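Local coordinates for alpha-aminoadipate/glutamate carrier protein LysW (PDB 3VPB), which carries covalently attached glutamate and alpha-aminoadipate intermediates through the biosynthesis of arginine and lysine, linked to a side chain at its C terminus, at residues Leu4-Cys9 with Val25-Gly30; Asp17-Gly22 with Leu33-Asp38; Cys29-Glu34 with Leu44-Gln49. One frame throughout, in Å; residues are numbered along the deposited sequence. Where two conformers were deposited one is given.

Interaction 1: Leu4-Cys9 with Val25-Gly30; sequences LKCPVC and VEHECG. With ZN (zinc ion), chain B.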
loop_
_atom_site.group_PDB
_atom_site.type_symbol
_atom_site.label_atom_id
_atom_site.label_comp_id
_atom_site.label_asym_id
_atom_site.label_seq_id
_atom_site.Cartn_x
_atom_site.Cartn_y
_atom_site.Cartn_z
ATOM N N LEU E 4 35.003 -0.016 2.415
ATOM C CA LEU E 4 34.018 1.049 2.320
ATOM C C LEU E 4 33.263 1.158 3.637
ATOM O O LEU E 4 33.201 0.188 4.410
ATOM C CB LEU E 4 33.042 0.781 1.168
ATOM C CG LEU E 4 33.612 0.535 -0.234
ATOM C CD1 LEU E 4 32.491 0.530 -1.242
ATOM C CD2 LEU E 4 34.649 1.587 -0.599
ATOM N N LYS E 5 32.701 2.330 3.895
ATOM C CA LYS E 5 31.932 2.523 5.126
ATOM C C LYS E 5 30.452 2.214 4.910
ATOM O O LYS E 5 29.854 2.628 3.911
ATOM C CB LYS E 5 32.110 3.932 5.687
ATOM C CG LYS E 5 33.450 4.163 6.393
ATOM C CD LYS E 5 33.561 3.343 7.666
ATOM C CE LYS E 5 34.387 4.068 8.716
ATOM N NZ LYS E 5 33.653 5.283 9.213
ATOM N N CYS E 6 29.882 1.468 5.853
ATOM C CA CYS E 6 28.447 1.183 5.868
ATOM C C CYS E 6 27.629 2.457 6.138
ATOM O O CYS E 6 27.842 3.124 7.150
ATOM C CB CYS E 6 28.156 0.115 6.918
ATOM S SG CYS E 6 26.435 -0.378 7.018
ATOM N N PRO E 7 26.690 2.797 5.239
ATOM C CA PRO E 7 25.883 4.010 5.378
ATOM C C PRO E 7 24.866 3.899 6.520
ATOM O O PRO E 7 24.143 4.861 6.810
ATOM C CB PRO E 7 25.157 4.089 4.034
ATOM C CG PRO E 7 25.012 2.681 3.607
ATOM C CD PRO E 7 26.253 1.977 4.097
ATOM N N VAL E 8 24.828 2.733 7.160
ATOM C CA VAL E 8 23.851 2.431 8.201
ATOM C C VAL E 8 24.504 2.433 9.575
ATOM O O VAL E 8 24.022 3.117 10.482
ATOM C CB VAL E 8 23.141 1.084 7.930
ATOM C CG1 VAL E 8 22.274 0.656 9.128
ATOM C CG2 VAL E 8 22.308 1.179 6.666
ATOM N N CYS E 9 25.600 1.683 9.723
ATOM C CA CYS E 9 26.268 1.516 11.018
ATOM C C CYS E 9 27.672 2.121 11.121
ATOM O O CYS E 9 28.253 2.163 12.214
ATOM C CB CYS E 9 26.333 0.035 11.396
ATOM S SG CYS E 9 27.565 -0.946 10.504
ATOM N N VAL E 25 25.364 -6.262 -1.223
ATOM C CA VAL E 25 26.202 -6.842 -0.157
ATOM C C VAL E 25 25.494 -6.727 1.198
ATOM O O VAL E 25 24.865 -5.704 1.501
ATOM C CB VAL E 25 27.643 -6.222 -0.091
ATOM C CG1 VAL E 25 28.338 -6.304 -1.446
ATOM C CG2 VAL E 25 27.636 -4.780 0.391
ATOM N N GLU E 26 25.601 -7.780 2.004
ATOM C CA GLU E 26 24.985 -7.801 3.317
ATOM C C GLU E 26 25.991 -7.401 4.371
ATOM O O GLU E 26 27.143 -7.835 4.333
ATOM C CB GLU E 26 24.462 -9.197 3.640
ATOM C CG GLU E 26 23.238 -9.584 2.848
ATOM C CD GLU E 26 22.086 -9.997 3.742
ATOM O OE1 GLU E 26 20.987 -10.253 3.198
ATOM O OE2 GLU E 26 22.281 -10.052 4.987
ATOM N N HIS E 27 25.577 -6.552 5.303
ATOM C CA HIS E 27 26.462 -6.199 6.386
ATOM C C HIS E 27 25.953 -6.739 7.710
ATOM O O HIS E 27 24.755 -6.981 7.867
ATOM C CB HIS E 27 26.704 -4.690 6.454
ATOM C CG HIS E 27 27.938 -4.331 7.213
ATOM N ND1 HIS E 27 27.958 -3.363 8.194
ATOM C CD2 HIS E 27 29.187 -4.860 7.178
ATOM C CE1 HIS E 27 29.179 -3.279 8.698
ATOM N NE2 HIS E 27 29.939 -4.182 8.106
ATOM N N GLU E 28 26.880 -6.901 8.653
ATOM C CA GLU E 28 26.619 -7.582 9.933
ATOM C C GLU E 28 25.645 -6.822 10.842
ATOM O O GLU E 28 25.131 -7.379 11.806
ATOM C CB GLU E 28 27.938 -7.845 10.673
ATOM C CG GLU E 28 28.919 -6.670 10.583
ATOM C CD GLU E 28 30.009 -6.680 11.642
ATOM O OE1 GLU E 28 30.354 -5.576 12.120
ATOM O OE2 GLU E 28 30.523 -7.773 11.985
ATOM N N CYS E 29 25.406 -5.557 10.521
ATOM C CA CYS E 29 24.436 -4.729 11.241
ATOM C C CYS E 29 22.972 -5.087 10.934
ATOM O O CYS E 29 22.061 -4.638 11.633
ATOM C CB CYS E 29 24.670 -3.257 10.913
ATOM S SG CYS E 29 24.446 -2.838 9.172
ATOM N N GLY E 30 22.757 -5.861 9.873
ATOM C CA GLY E 30 21.415 -6.220 9.414
ATOM C C GLY E 30 20.986 -5.492 8.144
ATOM O O GLY E 30 19.906 -5.748 7.607
HETATM ZN ZN ZN B . 26.502 -1.879 8.659
#
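The imidazole of H27 meets C9 at its edge, where C9 SG lies near the ring plane, 3.4 Å from H27 CE1. C6 SG approaches obliquely, and E28 CG rests over one face, offset toward the rim. H27 turns ND1 to the zinc ion at 2.1 Å, and three thiolates complete the site: C6 SG at 2.2 Å from the zinc, C9 SG and C29 SG each at 2.3 Å. C6 and C9 come from a CPVC turn, H27 and C29 from a type I turn closed by G30 N to H27 O. In the first turn the backbone N-H groups of V8 and C9 both point at C6 SG, each nitrogen 3.5 Å away, which probably softens the charge on that sulfur. C9 CB and C29 CB touch at 3.7 Å, and V8 CG1 leans on C29 SG. H27 CG stands anti to the backbone N (chi1 -160°), which turns the ring inward to the metal. On the far side of that ring NE2 is tied to D12 O, while H27 and C6 pack on V13 of strand 12-15. C6 also leans on L33 of strand 32-38, so this site of three cysteines and one histidine sits between the two sheets.

Interaction 2: Asp17-Gly22 with Leu33-Asp38; sequences DDALPG and LEVYND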
loop_
_atom_site.group_PDB
_atom_site.type_symbol
_atom_site.label_atom_id
_atom_site.label_comp_id
_atom_site.label_asym_id
_atom_site.label_seq_id
_atom_site.Cartn_x
_atom_site.Cartn_y
_atom_site.Cartn_z
ATOM N N ASP E 17 36.927 -7.472 -5.070
ATOM C CA ASP E 17 37.299 -6.909 -6.377
ATOM C C ASP E 17 36.340 -7.420 -7.454
ATOM O O ASP E 17 36.225 -6.838 -8.537
ATOM C CB ASP E 17 38.758 -7.236 -6.729
ATOM C CG ASP E 17 39.747 -6.564 -5.793
ATOM O OD1 ASP E 17 39.463 -6.466 -4.579
ATOM O OD2 ASP E 17 40.822 -6.133 -6.268
ATOM N N ASP E 18 35.652 -8.511 -7.122
ATOM C CA ASP E 18 34.593 -9.087 -7.943
ATOM C C ASP E 18 33.474 -8.065 -8.207
ATOM O O ASP E 18 32.970 -7.963 -9.333
ATOM C CB ASP E 18 34.035 -10.337 -7.238
ATOM C CG ASP E 18 33.362 -11.309 -8.196
ATOM O OD1 ASP E 18 33.796 -11.401 -9.368
ATOM O OD2 ASP E 18 32.402 -11.998 -7.772
ATOM N N ALA E 19 33.125 -7.292 -7.176
ATOM C CA ALA E 19 31.975 -6.378 -7.209
ATOM C C ALA E 19 31.910 -5.342 -8.341
ATOM O O ALA E 19 32.881 -4.643 -8.645
ATOM C CB ALA E 19 31.800 -5.691 -5.859
ATOM N N LEU E 20 30.732 -5.280 -8.956
ATOM C CA LEU E 20 30.352 -4.266 -9.935
ATOM C C LEU E 20 29.343 -3.326 -9.284
ATOM O O LEU E 20 28.619 -3.738 -8.370
ATOM C CB LEU E 20 29.706 -4.929 -11.159
ATOM C CG LEU E 20 30.485 -5.182 -12.460
ATOM C CD1 LEU E 20 30.568 -3.913 -13.325
ATOM C CD2 LEU E 20 31.881 -5.741 -12.201
ATOM N N PRO E 21 29.309 -2.053 -9.722
ATOM C CA PRO E 21 28.224 -1.151 -9.327
ATOM C C PRO E 21 26.843 -1.776 -9.563
ATOM O O PRO E 21 26.578 -2.283 -10.652
ATOM C CB PRO E 21 28.431 0.068 -10.237
ATOM C CG PRO E 21 29.831 -0.055 -10.792
ATOM C CD PRO E 21 30.455 -1.310 -10.278
ATOM N N GLY E 22 25.993 -1.760 -8.535
ATOM C CA GLY E 22 24.637 -2.327 -8.598
ATOM C C GLY E 22 24.482 -3.660 -7.872
ATOM O O GLY E 22 23.367 -4.144 -7.690
ATOM N N LEU E 33 22.845 -3.692 1.361
ATOM C CA LEU E 33 23.502 -2.531 0.768
ATOM C C LEU E 33 23.711 -2.760 -0.719
ATOM O O LEU E 33 23.826 -3.900 -1.161
ATOM C CB LEU E 33 24.859 -2.263 1.456
ATOM C CG LEU E 33 24.827 -2.106 2.989
ATOM C CD1 LEU E 33 26.247 -2.095 3.616
ATOM C CD2 LEU E 33 24.047 -0.873 3.398
ATOM N N GLU E 34 23.748 -1.675 -1.485
ATOM C CA GLU E 34 24.035 -1.741 -2.909
ATOM C C GLU E 34 25.324 -0.988 -3.181
ATOM O O GLU E 34 25.516 0.112 -2.667
ATOM C CB GLU E 34 22.903 -1.084 -3.683
ATOM C CG GLU E 34 22.867 -1.418 -5.162
ATOM C CD GLU E 34 21.443 -1.372 -5.704
ATOM O OE1 GLU E 34 21.187 -2.003 -6.752
ATOM O OE2 GLU E 34 20.577 -0.703 -5.073
ATOM N N VAL E 35 26.210 -1.555 -3.992
ATOM C CA VAL E 35 27.372 -0.756 -4.395
ATOM C C VAL E 35 27.012 0.178 -5.559
ATOM O O VAL E 35 26.188 -0.166 -6.420
ATOM C CB VAL E 35 28.734 -1.575 -4.548
ATOM C CG1 VAL E 35 28.585 -3.068 -4.273
ATOM C CG2 VAL E 35 29.515 -1.250 -5.836
ATOM N N TYR E 36 27.573 1.387 -5.535
ATOM C CA TYR E 36 27.361 2.344 -6.616
ATOM C C TYR E 36 28.638 3.145 -6.846
ATOM O O TYR E 36 29.557 3.112 -6.028
ATOM C CB TYR E 36 26.152 3.261 -6.333
ATOM C CG TYR E 36 26.358 4.298 -5.250
ATOM C CD1 TYR E 36 26.608 5.639 -5.579
ATOM C CD2 TYR E 36 26.281 3.953 -3.902
ATOM C CE1 TYR E 36 26.790 6.605 -4.583
ATOM C CE2 TYR E 36 26.449 4.914 -2.900
ATOM C CZ TYR E 36 26.704 6.236 -3.254
ATOM O OH TYR E 36 26.893 7.181 -2.278
ATOM N N ASN E 37 28.683 3.846 -7.973
ATOM C CA ASN E 37 29.817 4.690 -8.310
ATOM C C ASN E 37 29.529 6.153 -7.999
ATOM O O ASN E 37 28.485 6.685 -8.370
ATOM C CB ASN E 37 30.178 4.527 -9.785
ATOM C CG ASN E 37 31.268 5.488 -10.225
ATOM O OD1 ASN E 37 32.351 5.527 -9.646
ATOM N ND2 ASN E 37 30.977 6.273 -11.253
ATOM N N ASP E 38 30.455 6.782 -7.291
ATOM C CA ASP E 38 30.378 8.198 -6.979
ATOM C C ASP E 38 31.698 8.797 -7.476
ATOM O O ASP E 38 32.695 8.766 -6.761
ATOM C CB ASP E 38 30.194 8.357 -5.460
ATOM C CG ASP E 38 29.687 9.737 -5.055
ATOM O OD1 ASP E 38 30.470 10.702 -5.108
ATOM O OD2 ASP E 38 28.512 9.848 -4.649
#
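V35 carries this contact, its side chain reaching from strand 32-38 to the loop at A19-P21. Its CB already belongs to the interior, packed against L44 of the next strand. From there CG2 lies 3.7 Å from L20 O and equally close to P21 CA, and so covers the bend of the loop backbone. CG1, the other branch, reaches past L20 O to A19 CB at 4.4 Å, a looser apolar touch. The modelled rotation has CG1 nearly eclipsing the backbone N (chi1 1°), which may be strained or poorly defined.

The main chain of V35 supplies the polar link: G22 N donates to V35 O at 2.7 Å, with 153° at the hydrogen, and the donor stands 38° out of the carbonyl plane instead of lying on a lone pair. P21 flanks this bond and brings its ring carbon CB over the backbone of Y36 and N37, 4.4 Å from Y36 CA. At G22 the chain turns with a positive phi. Its carbonyl then faces E34, whose CG packs on G22 O and whose OE1 lies 3.2 Å from it. Both oxygens are acceptors, so this approach is not a hydrogen bond and may raise the proton affinity of the buried carboxylate.

D18 forms a salt bridge to K15 of a neighbouring ArgX subunit, and I9 of that subunit packs on E34. The loop segment runs almost perpendicular to the strand, and it leads from strand 12-15 into strand 24-26. V35 continues the join by pairing its backbone with E23, while its side chain rests on L42 and L44 of strand 41-46.

Interaction 3: Cys29-Glu34 with Leu44-Gln49; sequences CGAQLE and LRLAEQ. With ZN (zinc ion), chain B.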
loop_
_atom_site.group_PDB
_atom_site.type_symbol
_atom_site.label_atom_id
_atom_site.label_comp_id
_atom_site.label_asym_id
_atom_site.label_seq_id
_atom_site.Cartn_x
_atom_site.Cartn_y
_atom_site.Cartn_z
ATOM N N CYS E 29 25.406 -5.557 10.521
ATOM C CA CYS E 29 24.436 -4.729 11.241
ATOM C C CYS E 29 22.972 -5.087 10.934
ATOM O O CYS E 29 22.061 -4.638 11.633
ATOM C CB CYS E 29 24.670 -3.257 10.913
ATOM S SG CYS E 29 24.446 -2.838 9.172
ATOM N N GLY E 30 22.757 -5.861 9.873
ATOM C CA GLY E 30 21.415 -6.220 9.414
ATOM C C GLY E 30 20.986 -5.492 8.144
ATOM O O GLY E 30 19.906 -5.748 7.607
ATOM N N ALA E 31 21.825 -4.576 7.663
ATOM C CA ALA E 31 21.495 -3.803 6.468
ATOM C C ALA E 31 21.861 -4.565 5.201
ATOM O O ALA E 31 22.863 -5.295 5.152
ATOM C CB ALA E 31 22.181 -2.441 6.486
ATOM N N GLN E 32 21.012 -4.408 4.194
ATOM C CA GLN E 32 21.305 -4.839 2.840
ATOM C C GLN E 32 21.736 -3.589 2.096
ATOM O O GLN E 32 21.080 -2.549 2.212
ATOM C CB GLN E 32 20.063 -5.437 2.195
ATOM C CG GLN E 32 19.873 -6.938 2.464
ATOM C CD GLN E 32 20.462 -7.798 1.365
ATOM O OE1 GLN E 32 19.735 -8.394 0.560
ATOM N NE2 GLN E 32 21.791 -7.849 1.303
ATOM N N LEU E 33 22.845 -3.692 1.361
ATOM C CA LEU E 33 23.502 -2.531 0.768
ATOM C C LEU E 33 23.711 -2.760 -0.719
ATOM O O LEU E 33 23.826 -3.900 -1.161
ATOM C CB LEU E 33 24.859 -2.263 1.456
ATOM C CG LEU E 33 24.827 -2.106 2.989
ATOM C CD1 LEU E 33 26.247 -2.095 3.616
ATOM C CD2 LEU E 33 24.047 -0.873 3.398
ATOM N N GLU E 34 23.748 -1.675 -1.485
ATOM C CA GLU E 34 24.035 -1.741 -2.909
ATOM C C GLU E 34 25.324 -0.988 -3.181
ATOM O O GLU E 34 25.516 0.112 -2.667
ATOM C CB GLU E 34 22.903 -1.084 -3.683
ATOM C CG GLU E 34 22.867 -1.418 -5.162
ATOM C CD GLU E 34 21.443 -1.372 -5.704
ATOM O OE1 GLU E 34 21.187 -2.003 -6.752
ATOM O OE2 GLU E 34 20.577 -0.703 -5.073
ATOM N N LEU E 44 28.681 2.718 -0.844
ATOM C CA LEU E 44 27.576 1.839 -0.487
ATOM C C LEU E 44 26.370 2.658 -0.070
ATOM O O LEU E 44 26.504 3.608 0.700
ATOM C CB LEU E 44 28.006 0.946 0.660
ATOM C CG LEU E 44 29.105 -0.085 0.404
ATOM C CD1 LEU E 44 29.584 -0.698 1.697
ATOM C CD2 LEU E 44 28.606 -1.169 -0.538
ATOM N N ARG E 45 25.189 2.306 -0.563
ATOM C CA ARG E 45 23.967 2.854 0.035
ATOM C C ARG E 45 22.949 1.752 0.337
ATOM O O ARG E 45 23.112 0.618 -0.105
ATOM C CB ARG E 45 23.367 3.963 -0.832
ATOM C CG ARG E 45 23.046 3.535 -2.232
ATOM C CD ARG E 45 22.178 4.564 -2.924
ATOM N NE ARG E 45 22.121 4.255 -4.345
ATOM C CZ ARG E 45 22.693 4.990 -5.297
ATOM N NH1 ARG E 45 23.340 6.117 -4.996
ATOM N NH2 ARG E 45 22.600 4.607 -6.561
ATOM N N LEU E 46 21.906 2.091 1.097
ATOM C CA LEU E 46 20.839 1.153 1.437
ATOM C C LEU E 46 20.209 0.570 0.181
ATOM O O LEU E 46 19.823 1.319 -0.732
ATOM C CB LEU E 46 19.767 1.857 2.275
ATOM C CG LEU E 46 18.911 1.017 3.235
ATOM C CD1 LEU E 46 19.774 0.378 4.316
ATOM C CD2 LEU E 46 17.816 1.864 3.849
ATOM N N ALA E 47 20.121 -0.758 0.120
ATOM C CA ALA E 47 19.519 -1.432 -1.040
ATOM C C ALA E 47 18.013 -1.193 -1.026
ATOM O O ALA E 47 17.436 -0.932 0.031
ATOM C CB ALA E 47 19.785 -2.903 -0.995
ATOM N N GLU E 48 17.378 -1.309 -2.192
ATOM C CA GLU E 48 15.916 -1.241 -2.261
ATOM C C GLU E 48 15.269 -2.462 -1.624
ATOM O O GLU E 48 15.851 -3.552 -1.618
ATOM C CB GLU E 48 15.465 -1.174 -3.717
ATOM C CG GLU E 48 15.723 0.118 -4.396
ATOM C CD GLU E 48 14.895 0.244 -5.668
ATOM O OE1 GLU E 48 14.454 1.376 -5.968
ATOM O OE2 GLU E 48 14.684 -0.790 -6.357
ATOM N N GLN E 49 14.056 -2.290 -1.102
ATOM C CA GLN E 49 13.281 -3.427 -0.615
ATOM C C GLN E 49 12.618 -4.137 -1.788
ATOM O O GLN E 49 12.303 -3.506 -2.802
ATOM C CB GLN E 49 12.217 -2.981 0.396
ATOM C CG GLN E 49 12.799 -2.401 1.671
ATOM C CD GLN E 49 12.165 -2.990 2.904
ATOM O OE1 GLN E 49 11.007 -2.702 3.228
ATOM N NE2 GLN E 49 12.921 -3.831 3.607
HETATM ZN ZN ZN B . 26.502 -1.879 8.659
HETATM O O HOH W 1 20.976 1.971 -5.197
#
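Two backbone bonds pair E34 with R45: E34 N gives its hydrogen to R45 O at 2.8 Å, and R45 N returns one to E34 O at 3.1 Å. Next comes the non-hydrogen-bonded pair L33-L46, and beyond the end of strand 41-46 A47 N still donates to Q32 O at 2.9 Å, setting A47 CB over the Q32 carbonyl. L33 and L44 cross at about a right angle, with L33 CD1 4.1 Å from L44 CD1. L33 CD2 lies against the R45 carbonyl. With chi1 at -154°, L46 points CG away from its own nitrogen and brings CD1 to A31 CB at 4.3 Å.

E34 and R45 extend from the same face and are joined by a water that donates to E34 OE2 and accepts from R45 NE, each at 2.7 Å. The guanidinium also makes a cation-pi contact with Y36 and a salt bridge with E111 of an ArgX subunit; E48 forms one with R59 of another ArgX subunit. Further out, A31 N donates to C29 SG, tying this segment to the zinc ligand. Two knuckles gripping one zinc beside a three-stranded antiparallel sheet are characteristic of the zinc ribbon, here of TFIIB type.

From the N terminus, the chain leaves strand 2-5 through the first zinc knuckle, and interaction 1 closes the loop that runs out through strand 12-15 and back along strand 24-26 to the second knuckle. Interaction 2 begins inside that loop, at 17-22, and ends beyond it on strand 32-38, so the two cross. Interaction 3 starts where interaction 1 stops, sharing C29 and G30, and closes the hairpin of strands 32-38 and 41-46; E34 also belongs to interaction 2. L33, shared by interactions 2 and 3, also touches H27 and bonds to V25, tying the metal site to the sheet.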